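Local coordinates for hypothetical protein (Lactobacillus plantarum, PDB 2IAY) that is of unknown function but probably plays a part in amino-acid metabolism, at residues Y4-L10 with T68-T74; T14-T18 with I110-D114; F43-D48 with Q97-I101. One frame throughout, in Å; residues are numbered along the deposited sequence.

The three contacts tie one small domain together, and all of them draw on its two antiparallel sheets or its long helix 92-107. Contact 1 joins the sheets, setting residues 4-10 against strand 70-76, at one edge of the larger sheet; contact 2 lies in the smaller sheet, about 10 Å away between centres, and the two meet directly where Val8 N comes 2.8 Å from Tyr17 O, a probable hydrogen bond. Contact 3, its centre about 16 Å from that of contact 1 and 15 Å from that of contact 2, packs helix 92-107 on the larger sheet. Leu98 CD1 approaches Leu10 CD1 to 3.7 Å, joining contacts 1 and 3; Lys15 packs on Arg99, joining 2 and 3. Glycerol, probably from crystallisation, sits at contact 3.

Contact 1: residues Y4-L10 with T68-T74; sequences YTTTVKL and TGFKMTT
The Tyr4 ring carries Lys71 over one face: CE stands 3.6 Å from the ring centroid, 3° off the normal, a CH-pi contact, and NZ follows at 4.2 Å from that centroid as a cation-pi partner. At the ring's edge, in its plane, lies Phe70 CA. The Phe70 ring receives Val8 CG2 on one face, offset toward the rim and 3.8 Å from the centroid, while the backbone of Thr6 borders its edge. With chi1 at 81°, Phe70 CG is wedged between its own N and carbonyl carbon, which swings the ring back toward Val8 although its CB points away. Farther along the strand, Val8 CG1 meets Met72 CB, and Leu10 CG touches the selenomethionine methyl CE of Met72 at 4.0 Å.

Thr5 and Phe70 form a single antiparallel hydrogen-bonded pair: Phe70 N reaches Thr5 O at 2.8 Å, and Thr5 N reaches Phe70 O at 3.0 Å with an angle of 173° at the hydrogen. One water links Tyr4 OH to Lys71 NZ, which donates to it over 2.9 Å. Were Tyr4 replaced by an alanine, the Lys71 chain would probably lose the ring it lies across, and its ammonium group the cation-pi partner and the water-mediated tie to a hydroxyl. The chemistry thus divides: aromatic and cationic at the partly exposed end, apolar toward Met72 and Leu10, with one backbone pair between.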
# COMPACT_ATOMS: atom_id res chain seq x y z
N TYR A 4 -12.05 1.98 -6.57
CA TYR A 4 -11.44 0.73 -6.12
C TYR A 4 -11.20 -0.14 -7.33
O TYR A 4 -12.06 -0.29 -8.19
CB TYR A 4 -12.34 -0.00 -5.10
CG TYR A 4 -12.44 0.59 -3.73
CD1 TYR A 4 -11.41 0.37 -2.81
CD2 TYR A 4 -13.57 1.26 -3.30
CE1 TYR A 4 -11.49 0.85 -1.52
CE2 TYR A 4 -13.66 1.72 -2.00
CZ TYR A 4 -12.62 1.52 -1.12
OH TYR A 4 -12.71 2.01 0.20
N THR A 5 -10.05 -0.77 -7.37
CA THR A 5 -9.66 -1.55 -8.51
C THR A 5 -9.16 -2.93 -8.08
O THR A 5 -8.94 -3.18 -6.88
CB THR A 5 -8.55 -0.81 -9.30
OG1 THR A 5 -7.44 -0.51 -8.45
CG2 THR A 5 -9.08 0.52 -9.94
N THR A 6 -8.90 -3.80 -9.03
CA THR A 6 -8.32 -5.08 -8.66
C THR A 6 -6.80 -5.06 -8.83
O THR A 6 -6.12 -5.86 -8.23
CB THR A 6 -8.93 -6.19 -9.44
OG1 THR A 6 -8.83 -5.86 -10.82
CG2 THR A 6 -10.40 -6.36 -9.05
N THR A 7 -6.27 -4.11 -9.60
CA THR A 7 -4.85 -3.89 -9.73
C THR A 7 -4.52 -2.41 -9.49
O THR A 7 -5.31 -1.53 -9.79
CB THR A 7 -4.38 -4.24 -11.13
OG1 THR A 7 -4.90 -3.30 -12.10
CG2 THR A 7 -4.76 -5.66 -11.43
N VAL A 8 -3.30 -2.17 -8.98
CA VAL A 8 -2.76 -0.84 -8.78
C VAL A 8 -1.31 -0.84 -9.19
O VAL A 8 -0.57 -1.75 -8.86
CB VAL A 8 -2.86 -0.36 -7.29
CG1 VAL A 8 -2.10 0.94 -7.10
CG2 VAL A 8 -4.36 -0.28 -6.85
N LYS A 9 -0.92 0.20 -9.91
CA LYS A 9 0.47 0.44 -10.21
C LYS A 9 0.84 1.75 -9.55
O LYS A 9 0.28 2.79 -9.89
CB LYS A 9 0.70 0.54 -11.72
CG LYS A 9 2.14 0.80 -12.06
CD LYS A 9 2.33 0.92 -13.55
CE LYS A 9 2.22 -0.44 -14.16
N LEU A 10 1.75 1.71 -8.58
CA LEU A 10 2.23 2.91 -7.92
C LEU A 10 2.90 3.84 -8.89
O LEU A 10 3.48 3.42 -9.90
CB LEU A 10 3.19 2.57 -6.77
CG LEU A 10 2.60 1.71 -5.65
CD1 LEU A 10 3.75 1.24 -4.77
CD2 LEU A 10 1.57 2.51 -4.85
N THR A 68 -13.26 -6.96 -2.39
CA THR A 68 -13.14 -7.24 -3.82
C THR A 68 -12.39 -6.13 -4.58
O THR A 68 -12.16 -6.31 -5.77
CB THR A 68 -14.52 -7.37 -4.45
OG1 THR A 68 -15.23 -6.18 -4.16
CG2 THR A 68 -15.24 -8.61 -3.96
N GLY A 69 -12.00 -5.05 -3.92
CA GLY A 69 -11.23 -4.02 -4.60
C GLY A 69 -10.37 -3.27 -3.62
O GLY A 69 -10.61 -3.34 -2.42
N PHE A 70 -9.34 -2.57 -4.13
CA PHE A 70 -8.43 -1.85 -3.26
C PHE A 70 -7.96 -0.57 -3.92
O PHE A 70 -8.18 -0.32 -5.11
CB PHE A 70 -7.25 -2.71 -2.75
CG PHE A 70 -6.07 -2.89 -3.69
CD1 PHE A 70 -6.18 -3.52 -4.93
CD2 PHE A 70 -4.79 -2.56 -3.27
CE1 PHE A 70 -5.06 -3.74 -5.72
CE2 PHE A 70 -3.69 -2.78 -4.06
CZ PHE A 70 -3.82 -3.38 -5.28
N LYS A 71 -7.30 0.23 -3.10
CA LYS A 71 -6.60 1.42 -3.47
C LYS A 71 -5.25 1.39 -2.78
O LYS A 71 -5.14 0.94 -1.65
CB LYS A 71 -7.34 2.69 -2.99
CG LYS A 71 -8.71 2.83 -3.54
CD LYS A 71 -9.52 3.86 -2.78
CE LYS A 71 -10.90 4.06 -3.36
NZ LYS A 71 -11.66 5.19 -2.71
N MSE A 72 -4.21 1.89 -3.46
CA MSE A 72 -2.89 1.95 -2.85
C MSE A 72 -2.13 3.09 -3.48
O MSE A 72 -2.16 3.27 -4.69
CB MSE A 72 -2.16 0.64 -3.01
CG MSE A 72 -0.82 0.60 -2.30
SE MSE A 72 0.00 -1.18 -2.39
CE MSE A 72 0.31 -1.20 -4.27
N THR A 73 -1.48 3.88 -2.66
CA THR A 73 -0.77 5.09 -3.10
C THR A 73 0.49 5.34 -2.29
O THR A 73 0.59 4.93 -1.16
CB THR A 73 -1.68 6.34 -2.98
OG1 THR A 73 -2.19 6.46 -1.65
CG2 THR A 73 -2.88 6.28 -3.97
N THR A 74 1.43 6.06 -2.89
CA THR A 74 2.54 6.69 -2.21
C THR A 74 2.31 8.17 -2.20
O THR A 74 2.04 8.79 -3.25
CB THR A 74 3.90 6.34 -2.85
OG1 THR A 74 3.84 6.54 -4.27
CG2 THR A 74 4.26 4.85 -2.60
O HOH W 1 -11.59 4.55 0.09

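Contact 2: residues T14-T18 with I110-D114; sequences TKTYT and ILTTD
Thr18 and Thr112 face each other as an antiparallel hydrogen-bonded pair, Thr18 N reaching Thr112 O at 2.8 Å (170° at the hydrogen) and Thr112 N reaching Thr18 O at 2.9 Å. Their side chains share one face of the sheet, where Thr112 OG1 lies 3.5 Å from Thr18 CB. Next to this pair, a side chain adds a bond: in the conformer described, Thr113 OG1, set anti to its own nitrogen (chi1 -174°), donates to Thr16 O at 2.7 Å from well above the carbonyl plane. A water also donates to Thr16 O, over 2.8 Å, and to Asp114 OD1, while accepting from Thr18 OG1. A second water accepts from Thr16 N and Asp114 N, bridging the two segments. Tyr17, on the opposite face from Thr18, crosses Leu111 at about a right angle, CD2 of the tyrosine 4.0 Å from CD1 of the leucine; helix 92-107 supplies Leu102 and Phe105 beside them. The geometry is that of an antiparallel sheet edge, in which the C-terminal strand 111-113, following the long helix, returns to pair with strand 17-19 as an outermost strand of the three-stranded sheet.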
# COMPACT_ATOMS: atom_id res chain seq x y z
N THR A 14 7.47 -0.08 -11.96
CA THR A 14 7.41 -1.02 -13.08
C THR A 14 6.55 -2.25 -12.77
O THR A 14 6.15 -2.99 -13.66
CB THR A 14 8.82 -1.45 -13.49
OG1 THR A 14 9.38 -2.23 -12.44
CG2 THR A 14 9.67 -0.21 -13.85
N LYS A 15 6.19 -2.46 -11.51
CA LYS A 15 5.36 -3.58 -11.10
C LYS A 15 3.93 -3.12 -10.88
O LYS A 15 3.73 -2.01 -10.44
CB LYS A 15 5.85 -4.13 -9.72
CG LYS A 15 7.21 -4.70 -9.81
CD LYS A 15 7.61 -5.38 -8.56
CE LYS A 15 9.10 -5.64 -8.73
NZ LYS A 15 9.66 -6.70 -7.95
N THR A 16 2.99 -4.00 -11.12
CA THR A 16 1.58 -3.82 -10.79
C THR A 16 1.24 -4.83 -9.68
O THR A 16 1.65 -6.00 -9.77
CB THR A 16 0.71 -4.01 -12.07
OG1 THR A 16 0.96 -2.92 -12.96
CG2 THR A 16 -0.75 -3.99 -11.79
N TYR A 17 0.45 -4.40 -8.70
CA TYR A 17 0.00 -5.28 -7.64
C TYR A 17 -1.46 -5.58 -7.86
O TYR A 17 -2.24 -4.70 -8.22
CB TYR A 17 0.24 -4.63 -6.25
CG TYR A 17 1.69 -4.58 -5.92
CD1 TYR A 17 2.46 -3.49 -6.28
CD2 TYR A 17 2.30 -5.64 -5.26
CE1 TYR A 17 3.80 -3.46 -5.99
CE2 TYR A 17 3.64 -5.58 -4.97
CZ TYR A 17 4.39 -4.50 -5.36
OH TYR A 17 5.73 -4.44 -5.10
N THR A 18 -1.84 -6.83 -7.63
CA THR A 18 -3.20 -7.31 -7.75
C THR A 18 -3.71 -7.78 -6.42
O THR A 18 -3.04 -8.49 -5.68
CB THR A 18 -3.21 -8.47 -8.74
OG1 THR A 18 -2.76 -8.00 -10.01
CG2 THR A 18 -4.61 -9.08 -8.93
N ILE A 110 -2.49 -11.51 0.30
CA ILE A 110 -3.19 -10.24 0.19
C ILE A 110 -3.01 -9.64 -1.19
O ILE A 110 -4.01 -9.22 -1.81
CB ILE A 110 -2.79 -9.25 1.32
CG1 ILE A 110 -3.19 -9.84 2.71
CG2 ILE A 110 -3.38 -7.87 1.08
CD1 ILE A 110 -2.57 -9.15 3.90
N LEU A 111 -1.77 -9.60 -1.67
CA LEU A 111 -1.43 -9.07 -3.00
C LEU A 111 -0.63 -10.11 -3.77
O LEU A 111 0.08 -10.92 -3.16
CB LEU A 111 -0.56 -7.81 -2.90
CG LEU A 111 -1.18 -6.60 -2.20
CD1 LEU A 111 -0.14 -5.46 -2.15
CD2 LEU A 111 -2.47 -6.15 -2.92
N THR A 112 -0.70 -10.02 -5.09
CA THR A 112 0.25 -10.69 -5.99
C THR A 112 0.83 -9.65 -6.95
O THR A 112 0.36 -8.53 -7.02
CB THR A 112 -0.39 -11.82 -6.76
OG1 THR A 112 -1.42 -11.28 -7.60
CG2 THR A 112 -0.91 -12.89 -5.83
N THR A 113 1.88 -10.02 -7.65
CA THR A 113 2.36 -9.20 -8.75
C THR A 113 2.71 -10.12 -9.92
O THR A 113 2.67 -11.34 -9.80
CB THR A 113 3.53 -8.26 -8.28
OG1 THR A 113 3.91 -7.35 -9.31
CG2 THR A 113 4.73 -9.02 -7.84
N ASP A 114 3.00 -9.54 -11.08
CA ASP A 114 3.25 -10.39 -12.26
C ASP A 114 4.59 -11.13 -12.13
O ASP A 114 5.55 -10.59 -11.56
CB ASP A 114 3.24 -9.57 -13.53
CG ASP A 114 1.90 -8.94 -13.82
OD1 ASP A 114 0.85 -9.27 -13.20
OD2 ASP A 114 1.87 -8.12 -14.77
OXT ASP A 114 4.75 -12.28 -12.60
O HOH W 2 -0.22 -7.83 -10.84
O HOH W 3 3.69 -6.70 -12.10

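Contact 3: residues F43-D48 with Q97-I101. With GOL (glycerol), chain C.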
# COMPACT_ATOMS: atom_id res chain seq x y z
N PHE A 43 -4.51 0.74 5.97
CA PHE A 43 -3.14 0.47 6.39
C PHE A 43 -2.28 1.65 5.94
O PHE A 43 -2.46 2.16 4.83
CB PHE A 43 -2.67 -0.84 5.70
CG PHE A 43 -1.25 -1.25 6.00
CD1 PHE A 43 -0.21 -0.78 5.24
CD2 PHE A 43 -0.98 -2.09 7.03
CE1 PHE A 43 1.08 -1.18 5.51
CE2 PHE A 43 0.32 -2.50 7.31
CZ PHE A 43 1.32 -2.02 6.54
N GLU A 44 -1.40 2.09 6.81
CA GLU A 44 -0.48 3.17 6.46
C GLU A 44 0.86 2.94 7.12
O GLU A 44 0.94 2.58 8.29
CB GLU A 44 -1.07 4.52 6.89
CG GLU A 44 -0.14 5.69 6.69
CD GLU A 44 -0.72 6.95 7.27
OE1 GLU A 44 -1.82 7.34 6.82
OE2 GLU A 44 -0.07 7.51 8.16
N ARG A 45 1.92 3.20 6.38
CA ARG A 45 3.28 3.17 6.92
C ARG A 45 4.12 4.32 6.42
O ARG A 45 4.08 4.65 5.25
CB ARG A 45 4.02 1.88 6.57
CG ARG A 45 3.50 0.63 7.27
CD ARG A 45 3.83 0.62 8.76
NE ARG A 45 3.37 -0.60 9.40
CZ ARG A 45 2.16 -0.81 9.92
NH1 ARG A 45 1.20 0.10 9.86
NH2 ARG A 45 1.90 -1.98 10.51
N SER A 46 4.88 4.91 7.33
CA SER A 46 5.94 5.84 6.98
C SER A 46 7.07 5.15 6.25
O SER A 46 7.36 4.00 6.49
CB SER A 46 6.48 6.46 8.23
OG SER A 46 5.49 7.29 8.75
N LEU A 47 7.67 5.86 5.33
CA LEU A 47 8.85 5.44 4.62
C LEU A 47 9.96 6.48 4.79
O LEU A 47 9.78 7.68 4.55
CB LEU A 47 8.58 5.26 3.13
CG LEU A 47 7.43 4.33 2.75
CD1 LEU A 47 7.20 4.38 1.24
CD2 LEU A 47 7.67 2.88 3.24
N ASP A 48 11.15 5.97 5.15
CA ASP A 48 12.40 6.74 5.16
C ASP A 48 12.30 8.09 5.88
O ASP A 48 12.59 9.13 5.30
CB ASP A 48 12.91 6.92 3.71
CG ASP A 48 14.35 7.40 3.62
OD1 ASP A 48 15.07 7.30 4.63
OD2 ASP A 48 14.72 7.90 2.54
N GLN A 97 12.15 -0.28 1.63
CA GLN A 97 11.23 -0.41 2.74
C GLN A 97 9.83 -0.76 2.23
O GLN A 97 9.14 -1.60 2.79
CB GLN A 97 11.24 0.88 3.58
CG GLN A 97 10.42 0.79 4.84
CD GLN A 97 10.47 2.04 5.66
OE1 GLN A 97 11.14 3.00 5.30
NE2 GLN A 97 9.70 2.05 6.73
N LEU A 98 9.39 -0.06 1.20
CA LEU A 98 8.10 -0.38 0.58
C LEU A 98 8.02 -1.82 0.13
O LEU A 98 7.06 -2.54 0.38
CB LEU A 98 7.85 0.59 -0.58
CG LEU A 98 6.57 0.33 -1.38
CD1 LEU A 98 5.81 1.68 -1.72
CD2 LEU A 98 6.78 -0.50 -2.59
N ARG A 99 9.06 -2.27 -0.56
CA ARG A 99 9.07 -3.66 -1.01
C ARG A 99 9.05 -4.67 0.12
O ARG A 99 8.42 -5.72 0.03
CB ARG A 99 10.26 -3.91 -1.92
CG ARG A 99 10.19 -3.25 -3.30
CD ARG A 99 9.01 -3.73 -4.15
NE ARG A 99 9.26 -3.32 -5.54
CZ ARG A 99 8.51 -2.53 -6.30
NH1 ARG A 99 7.31 -2.18 -5.92
NH2 ARG A 99 9.00 -2.07 -7.44
N TYR A 100 9.74 -4.35 1.22
CA TYR A 100 9.74 -5.19 2.40
C TYR A 100 8.33 -5.33 2.98
O TYR A 100 7.90 -6.41 3.32
CB TYR A 100 10.73 -4.58 3.43
CG TYR A 100 10.92 -5.43 4.66
CD1 TYR A 100 10.06 -5.36 5.73
CD2 TYR A 100 11.93 -6.38 4.70
CE1 TYR A 100 10.24 -6.21 6.85
CE2 TYR A 100 12.14 -7.18 5.79
CZ TYR A 100 11.30 -7.10 6.84
OH TYR A 100 11.51 -7.93 7.91
N ILE A 101 7.63 -4.21 3.11
CA ILE A 101 6.29 -4.19 3.61
C ILE A 101 5.38 -5.03 2.72
O ILE A 101 4.60 -5.88 3.19
CB ILE A 101 5.76 -2.73 3.75
CG1 ILE A 101 6.53 -1.97 4.84
CG2 ILE A 101 4.25 -2.72 4.04
CD1 ILE A 101 6.43 -0.45 4.73
C1 GOL C . 1.03 5.85 10.86
C2 GOL C . 2.27 5.52 10.02
O2 GOL C . 2.92 6.72 9.70
C3 GOL C . 3.16 4.53 10.76
O3 GOL C . 4.39 4.22 10.11
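Apolar contacts come chiefly from Ile101 and Leu47, which fill the space between strand 43-47 and helix 97-101, whose axes run roughly antiparallel, at 151°, and approach to 9.6 Å. The two branches of Ile101 divide the work. CG2 touches the Phe43 ring at CE1, 3.8 Å away, while CD1 reaches along the strand to Arg45 CB at 3.8 Å and to Leu47 CD2. Leu47 in turn lays CD2 against the aliphatic part of Gln97 and brings CD1 near Leu98 CD1. Leu59 of the adjacent strand 57-63 touches both Leu98 and Ile101, and Phe105 meets the Phe43 ring edge-to-face.

The polar link between the segments is made by Gln97. Its chain is extended, with CG anti to the backbone N, and this carries OE1 out to Asp48 N, which donates to it over 3.0 Å with the donor tilted 23° from the amide carbonyl plane. Gln97 NE2 also approaches Ser46 O, but at a poor angle for a bond.

Within the strand, the bent Arg45 chain folds its guanidinium back so that NH1 donates to Glu44 O at 2.9 Å and Phe43 CE2 lies over one face of the group.

Glycerol occupies the side of the strand bearing Glu44 and Ser46. Ser46 N donates to its O3 almost straight, at 2.9 Å and 177°, and Ser46 OG pairs with its O2 at 2.8 Å; Lys58, which also forms a salt bridge with the Glu44 conformer described, is hydrogen-bonded to the glycerol too.

The chemistry implies a helix held to the sheet mainly by aliphatic and aromatic packing, with one amide-to-backbone bond from Gln97 to Asp48 N, whereas the Ser46 side offers polar groups that a small polyol can bridge.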